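Long-range contact in penicillin binding protein 2X (Streptococcus thermophilus, PDB 5U47), which probably cross-links peptidoglycan strands in the septal wall during cell division as a transpeptidase that beta-lactams inactivate: residues L302-P313 and V461-Y472. The protein carries 1 engineered substitution. Numbering follows the deposited sequence.
Sequences LSAAINNGSFNP and VSKQAASETRNY
Asn307 OD1 accepts the backbone N-H of Ser462 (OD1 to N 2.9 Å, angle at the hydrogen 157°), with the donor well above the carbonyl plane. This joins two helices of the penicillin-binding transpeptidase domain, 297-308 and 463-478, whose segments cross at 133° with axes 8.6 Å apart. Asparagine suits the place because its amide is two-sided: OD1 takes the N-H at the start of helix 463-478, while ND2 is hydrogen-bonded to Tyr374 OH. Ser462 is the N-cap, its short side chain letting OG accept from Ala465 N (3.0 Å). The small Ala465 lets the helices come close, and branched Ile306 enters as a knob among Ala465, Glu468, Thr469 and Tyr472: CG2 lies 3.7 Å from Ala465 CA, and CD1 reaches the edge of the Tyr472 ring. Buried Thr469 OG1, also near Ser303 CA, donates to Ala465 O, one turn back; that carbonyl receives this hydroxyl and Thr469 N from opposite faces. Past the C-terminal end of helix 297-308, closed by a Schellman motif at Gly309, Tyr472 offers a broad face to Phe311 in an offset edge-to-face stack, planes at 61°, and Pro313 CB packs 3.4 Å from Tyr472 OH.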
loop_
_atom_site.group_PDB
_atom_site.type_symbol
_atom_site.label_atom_id
_atom_site.label_comp_id
_atom_site.label_asym_id
_atom_site.label_seq_id
_atom_site.Cartn_x
_atom_site.Cartn_y
_atom_site.Cartn_z
ATOM N N LEU A 302 -16.761 -0.719 -20.829
ATOM C CA LEU A 302 -16.861 0.237 -21.909
ATOM C C LEU A 302 -15.577 0.309 -22.724
ATOM O O LEU A 302 -15.642 0.356 -23.953
ATOM C CB LEU A 302 -17.202 1.626 -21.371
ATOM C CG LEU A 302 -17.336 2.743 -22.411
ATOM C CD1 LEU A 302 -18.450 2.440 -23.395
ATOM C CD2 LEU A 302 -17.592 4.075 -21.737
ATOM N N SER A 303 -14.422 0.309 -22.049
ATOM C CA SER A 303 -13.139 0.379 -22.766
ATOM C C SER A 303 -12.952 -0.836 -23.667
ATOM O O SER A 303 -12.403 -0.715 -24.760
ATOM C CB SER A 303 -11.941 0.501 -21.819
ATOM O OG SER A 303 -11.697 -0.690 -21.092
ATOM N N ALA A 304 -13.391 -1.996 -23.181
ATOM C CA ALA A 304 -13.295 -3.249 -23.933
ATOM C C ALA A 304 -14.225 -3.227 -25.149
ATOM O O ALA A 304 -13.845 -3.642 -26.247
ATOM C CB ALA A 304 -13.621 -4.433 -23.037
ATOM N N ALA A 305 -15.446 -2.743 -24.942
ATOM C CA ALA A 305 -16.409 -2.637 -26.033
ATOM C C ALA A 305 -15.871 -1.724 -27.125
ATOM O O ALA A 305 -16.004 -2.032 -28.318
ATOM C CB ALA A 305 -17.748 -2.121 -25.525
ATOM N N ILE A 306 -15.264 -0.606 -26.731
ATOM C CA ILE A 306 -14.708 0.333 -27.712
ATOM C C ILE A 306 -13.521 -0.306 -28.423
ATOM O O ILE A 306 -13.419 -0.239 -29.656
ATOM C CB ILE A 306 -14.322 1.678 -27.068
ATOM C CG1 ILE A 306 -15.598 2.394 -26.587
ATOM C CG2 ILE A 306 -13.560 2.548 -28.069
ATOM C CD1 ILE A 306 -15.349 3.619 -25.732
ATOM N N ASN A 307 -12.646 -0.942 -27.645
ATOM C CA ASN A 307 -11.460 -1.612 -28.187
ATOM C C ASN A 307 -11.822 -2.808 -29.111
ATOM O O ASN A 307 -11.104 -3.091 -30.056
ATOM C CB ASN A 307 -10.549 -2.114 -27.070
ATOM C CG ASN A 307 -9.135 -2.332 -27.550
ATOM O OD1 ASN A 307 -8.456 -1.379 -27.932
ATOM N ND2 ASN A 307 -8.674 -3.574 -27.524
ATOM N N ASN A 308 -12.921 -3.497 -28.805
ATOM C CA ASN A 308 -13.383 -4.654 -29.582
ATOM C C ASN A 308 -14.027 -4.231 -30.900
ATOM O O ASN A 308 -14.211 -5.057 -31.783
ATOM C CB ASN A 308 -14.422 -5.446 -28.766
ATOM C CG ASN A 308 -14.729 -6.809 -29.353
ATOM O OD1 ASN A 308 -13.824 -7.587 -29.648
ATOM N ND2 ASN A 308 -16.027 -7.126 -29.486
ATOM N N GLY A 309 -14.373 -2.948 -31.020
ATOM C CA GLY A 309 -15.065 -2.433 -32.191
ATOM C C GLY A 309 -16.571 -2.683 -32.110
ATOM O O GLY A 309 -17.286 -2.486 -33.095
ATOM N N SER A 310 -17.063 -3.095 -30.938
ATOM C CA SER A 310 -18.488 -3.420 -30.761
ATOM C C SER A 310 -19.239 -2.395 -29.890
ATOM O O SER A 310 -20.036 -2.757 -28.999
ATOM C CB SER A 310 -18.636 -4.842 -30.201
ATOM O OG SER A 310 -17.955 -4.989 -28.967
ATOM N N PHE A 311 -18.975 -1.114 -30.154
ATOM C CA PHE A 311 -19.649 -0.035 -29.457
ATOM C C PHE A 311 -20.103 1.034 -30.447
ATOM O O PHE A 311 -19.287 1.706 -31.070
ATOM C CB PHE A 311 -18.746 0.597 -28.401
ATOM C CG PHE A 311 -19.419 1.681 -27.615
ATOM C CD1 PHE A 311 -20.224 1.370 -26.531
ATOM C CD2 PHE A 311 -19.266 3.010 -27.968
ATOM C CE1 PHE A 311 -20.857 2.366 -25.806
ATOM C CE2 PHE A 311 -19.892 4.008 -27.246
ATOM C CZ PHE A 311 -20.693 3.687 -26.168
ATOM N N ASN A 312 -21.416 1.150 -30.605
ATOM C CA ASN A 312 -22.001 2.197 -31.411
ATOM C C ASN A 312 -22.647 3.094 -30.361
ATOM O O ASN A 312 -23.651 2.702 -29.763
ATOM C CB ASN A 312 -23.022 1.633 -32.384
ATOM C CG ASN A 312 -23.570 2.687 -33.325
ATOM O OD1 ASN A 312 -23.567 3.886 -33.020
ATOM N ND2 ASN A 312 -24.045 2.244 -34.480
ATOM N N PRO A 313 -22.066 4.295 -30.108
ATOM C CA PRO A 313 -22.608 5.157 -29.038
ATOM C C PRO A 313 -24.069 5.555 -29.219
ATOM O O PRO A 313 -24.790 5.694 -28.225
ATOM C CB PRO A 313 -21.719 6.417 -29.104
ATOM C CG PRO A 313 -21.172 6.429 -30.492
ATOM C CD PRO A 313 -21.012 4.986 -30.881
ATOM N N VAL A 461 -6.103 -2.155 -23.481
ATOM C CA VAL A 461 -6.849 -1.486 -24.560
ATOM C C VAL A 461 -5.972 -0.462 -25.265
ATOM O O VAL A 461 -4.901 -0.108 -24.784
ATOM C CB VAL A 461 -8.136 -0.794 -24.024
ATOM C CG1 VAL A 461 -9.073 -1.812 -23.387
ATOM C CG2 VAL A 461 -7.801 0.304 -23.029
ATOM N N SER A 462 -6.422 -0.013 -26.427
ATOM C CA SER A 462 -5.687 0.969 -27.200
ATOM C C SER A 462 -5.769 2.360 -26.565
ATOM O O SER A 462 -6.605 2.630 -25.692
ATOM C CB SER A 462 -6.255 1.050 -28.613
ATOM O OG SER A 462 -7.548 1.650 -28.607
ATOM N N LYS A 463 -4.897 3.232 -27.029
ATOM C CA LYS A 463 -4.873 4.629 -26.605
ATOM C C LYS A 463 -6.216 5.297 -26.949
ATOM O O LYS A 463 -6.781 6.058 -26.139
ATOM C CB LYS A 463 -3.734 5.333 -27.337
ATOM C CG LYS A 463 -3.682 6.842 -27.202
ATOM C CD LYS A 463 -2.475 7.363 -27.974
ATOM C CE LYS A 463 -2.468 8.870 -28.088
ATOM N NZ LYS A 463 -2.421 9.519 -26.765
ATOM N N GLN A 464 -6.710 5.011 -28.154
ATOM C CA GLN A 464 -7.971 5.590 -28.609
ATOM C C GLN A 464 -9.146 5.104 -27.744
ATOM O O GLN A 464 -10.003 5.899 -27.361
ATOM C CB GLN A 464 -8.206 5.286 -30.098
ATOM C CG GLN A 464 -9.462 5.927 -30.667
ATOM C CD GLN A 464 -9.673 5.629 -32.139
ATOM O OE1 GLN A 464 -8.802 5.075 -32.806
ATOM N NE2 GLN A 464 -10.843 5.995 -32.654
ATOM N N ALA A 465 -9.180 3.812 -27.426
ATOM C CA ALA A 465 -10.255 3.271 -26.570
ATOM C C ALA A 465 -10.250 3.912 -25.174
ATOM O O ALA A 465 -11.308 4.267 -24.634
ATOM C CB ALA A 465 -10.146 1.762 -26.454
ATOM N N ALA A 466 -9.057 4.073 -24.602
ATOM C CA ALA A 466 -8.920 4.706 -23.298
ATOM C C ALA A 466 -9.408 6.159 -23.344
ATOM O O ALA A 466 -10.134 6.599 -22.478
ATOM C CB ALA A 466 -7.476 4.656 -22.838
ATOM N N SER A 467 -8.985 6.886 -24.371
ATOM C CA SER A 467 -9.347 8.279 -24.536
ATOM C C SER A 467 -10.858 8.473 -24.713
ATOM O O SER A 467 -11.460 9.385 -24.125
ATOM C CB SER A 467 -8.612 8.835 -25.754
ATOM O OG SER A 467 -9.108 10.112 -26.104
ATOM N N GLU A 468 -11.464 7.626 -25.544
ATOM C CA GLU A 468 -12.912 7.683 -25.760
ATOM C C GLU A 468 -13.674 7.325 -24.490
ATOM O O GLU A 468 -14.687 7.955 -24.174
ATOM C CB GLU A 468 -13.333 6.828 -26.964
ATOM C CG GLU A 468 -12.818 7.425 -28.262
ATOM C CD GLU A 468 -13.195 6.629 -29.499
ATOM O OE1 GLU A 468 -12.756 7.015 -30.616
ATOM O OE2 GLU A 468 -13.925 5.624 -29.361
ATOM N N THR A 469 -13.181 6.334 -23.759
ATOM C CA THR A 469 -13.788 5.949 -22.492
ATOM C C THR A 469 -13.786 7.150 -21.532
ATOM O O THR A 469 -14.821 7.459 -20.934
ATOM C CB THR A 469 -13.071 4.737 -21.850
ATOM O OG1 THR A 469 -13.183 3.605 -22.716
ATOM C CG2 THR A 469 -13.695 4.380 -20.514
ATOM N N ARG A 470 -12.651 7.855 -21.443
ATOM C CA ARG A 470 -12.548 9.030 -20.562
ATOM C C ARG A 470 -13.516 10.133 -20.974
ATOM O O ARG A 470 -14.125 10.773 -20.122
ATOM C CB ARG A 470 -11.126 9.583 -20.498
ATOM C CG ARG A 470 -10.127 8.688 -19.750
ATOM C CD ARG A 470 -8.840 9.432 -19.397
ATOM N NE ARG A 470 -8.252 10.125 -20.548
ATOM C CZ ARG A 470 -7.504 9.557 -21.499
ATOM N NH1 ARG A 470 -7.225 8.249 -21.494
ATOM N NH2 ARG A 470 -7.042 10.304 -22.494
ATOM N N ASN A 471 -13.668 10.342 -22.277
ATOM C CA ASN A 471 -14.607 11.347 -22.763
ATOM C C ASN A 471 -16.063 10.951 -22.434
ATOM O O ASN A 471 -16.830 11.789 -21.971
ATOM C CB ASN A 471 -14.426 11.617 -24.248
ATOM C CG ASN A 471 -15.381 12.687 -24.746
ATOM O OD1 ASN A 471 -15.418 13.794 -24.206
ATOM N ND2 ASN A 471 -16.176 12.355 -25.753
ATOM N N TYR A 472 -16.438 9.689 -22.636
ATOM C CA TYR A 472 -17.801 9.253 -22.273
ATOM C C TYR A 472 -18.044 9.442 -20.776
ATOM O O TYR A 472 -19.148 9.783 -20.359
ATOM C CB TYR A 472 -18.084 7.794 -22.680
ATOM C CG TYR A 472 -18.157 7.575 -24.177
ATOM C CD1 TYR A 472 -19.102 8.240 -24.945
ATOM C CD2 TYR A 472 -17.321 6.668 -24.819
ATOM C CE1 TYR A 472 -19.189 8.044 -26.320
ATOM C CE2 TYR A 472 -17.399 6.471 -26.186
ATOM C CZ TYR A 472 -18.336 7.159 -26.926
ATOM O OH TYR A 472 -18.419 6.960 -28.279
#